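Local coordinates for 2-hydroxyhepta-2,4-diene-1, 7-dioateisomerase (Mycobacterium abscessus, PDB 3R6O), which is a magnesium-binding member of the FAH family that probably isomerises 2-hydroxyhepta-2,4-diene-1,7-dioate, at residues V255-T258 with E263-E266. Numbering follows the deposited sequence.
Sequences VDMT and EVVE
E263 and V264, in the first half of helix 261-269, face T258 and M257: the loop joining strand 247-253 to helix 261-269 packs on the first turns of that helix, in the part of the chain that matches the fumarylacetoacetate hydrolase C-terminal family. The two segments share little surface, 76 Å² in all, and no hydrogen bond joins them. E263 comes first. With CG anti to its carbonyl carbon (chi1 -67°) and the chain extended beyond it (chi2 171°), the carboxylate reaches back toward the loop. OE1 stands 4.1 Å from T258 O, an approach of two oxygens rather than a bond. What engages OE1 is G260 N, just ahead of the helix, while OE2 makes a salt bridge with R174 NH1, an arginine that also pairs with E266; each carboxylate oxygen of E263 therefore has its own partner. V264, one residue on, carries the apolar half of the contact. Both it and M257 are buried, M257 also resting on Y113 and T282 in the loops beside it. The methionine side chain is about 9 Å from that of the magnesium ligand E160, and the side chain of V264 about 11 Å from the metal, so this packing lies near the metal site but not in its first shell. The M257 thioether approaches the valine end-on: the SD-CE bond runs nearly straight at V264 CG2, and SD itself lies 5.9 Å from that carbon. The other branch of the valine, CG1, stands farther back, 5.8 Å from M257 CE. It is CG2 that takes the touch, meeting M257 CE at 4.2 Å, methyl against methyl.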
loop_
_atom_site.group_PDB
_atom_site.type_symbol
_atom_site.label_atom_id
_atom_site.label_comp_id
_atom_site.label_asym_id
_atom_site.label_seq_id
_atom_site.Cartn_x
_atom_site.Cartn_y
_atom_site.Cartn_z
ATOM N N VAL A 255 -9.607 20.212 -15.656
ATOM C CA VAL A 255 -10.380 21.350 -15.168
ATOM C C VAL A 255 -11.708 20.915 -14.564
ATOM O O VAL A 255 -12.353 21.689 -13.863
ATOM C CB VAL A 255 -10.682 22.409 -16.270
ATOM C CG1 VAL A 255 -9.389 22.988 -16.814
ATOM C CG2 VAL A 255 -11.551 21.830 -17.376
ATOM N N ASP A 256 -12.119 19.683 -14.845
ATOM C CA ASP A 256 -13.383 19.180 -14.316
ATOM C C ASP A 256 -13.217 18.441 -13.004
ATOM O O ASP A 256 -14.192 17.920 -12.434
ATOM C CB ASP A 256 -14.078 18.308 -15.358
ATOM C CG ASP A 256 -14.581 19.130 -16.532
ATOM O OD1 ASP A 256 -15.284 20.143 -16.255
ATOM O OD2 ASP A 256 -14.284 18.788 -17.706
ATOM N N MET A 257 -11.984 18.390 -12.505
ATOM C CA MET A 257 -11.766 17.771 -11.212
ATOM C C MET A 257 -12.480 18.573 -10.120
ATOM O O MET A 257 -12.372 19.786 -10.014
ATOM C CB MET A 257 -10.289 17.638 -10.920
ATOM C CG MET A 257 -9.539 16.699 -11.854
ATOM S SD MET A 257 -7.759 17.065 -11.819
ATOM C CE MET A 257 -7.281 16.239 -10.333
ATOM N N THR A 258 -13.237 17.857 -9.311
ATOM C CA THR A 258 -13.880 18.439 -8.141
ATOM C C THR A 258 -12.773 18.958 -7.220
ATOM O O THR A 258 -12.786 20.100 -6.779
ATOM C CB THR A 258 -14.659 17.350 -7.413
ATOM O OG1 THR A 258 -15.674 16.840 -8.275
ATOM C CG2 THR A 258 -15.242 17.861 -6.117
ATOM N N GLU A 263 -5.333 20.438 -4.309
ATOM C CA GLU A 263 -6.292 20.031 -3.292
ATOM C C GLU A 263 -6.307 18.527 -3.053
ATOM O O GLU A 263 -6.578 18.085 -1.932
ATOM C CB GLU A 263 -7.693 20.477 -3.694
ATOM C CG GLU A 263 -7.920 21.937 -3.717
ATOM C CD GLU A 263 -9.278 22.281 -4.340
ATOM O OE1 GLU A 263 -9.454 22.162 -5.597
ATOM O OE2 GLU A 263 -10.170 22.667 -3.547
ATOM N N VAL A 264 -6.057 17.758 -4.108
ATOM C CA VAL A 264 -5.815 16.297 -4.011
ATOM C C VAL A 264 -4.655 15.999 -3.052
ATOM O O VAL A 264 -4.821 15.261 -2.081
ATOM C CB VAL A 264 -5.599 15.672 -5.397
ATOM C CG1 VAL A 264 -5.068 14.217 -5.307
ATOM C CG2 VAL A 264 -6.941 15.646 -6.181
ATOM N N VAL A 265 -3.516 16.658 -3.271
ATOM C CA VAL A 265 -2.348 16.441 -2.426
ATOM C C VAL A 265 -2.621 16.846 -0.968
ATOM O O VAL A 265 -2.249 16.119 -0.025
ATOM C CB VAL A 265 -1.123 17.173 -2.973
ATOM C CG1 VAL A 265 0.028 17.129 -1.963
ATOM C CG2 VAL A 265 -0.706 16.570 -4.326
ATOM N N GLU A 266 -3.259 18.008 -0.804
ATOM C CA GLU A 266 -3.727 18.474 0.487
ATOM C C GLU A 266 -4.662 17.490 1.182
ATOM O O GLU A 266 -4.440 17.156 2.354
ATOM C CB GLU A 266 -4.432 19.826 0.336
ATOM C CG GLU A 266 -4.952 20.428 1.623
ATOM C CD GLU A 266 -5.701 21.727 1.394
ATOM O OE1 GLU A 266 -6.523 21.795 0.471
ATOM O OE2 GLU A 266 -5.409 22.698 2.095
#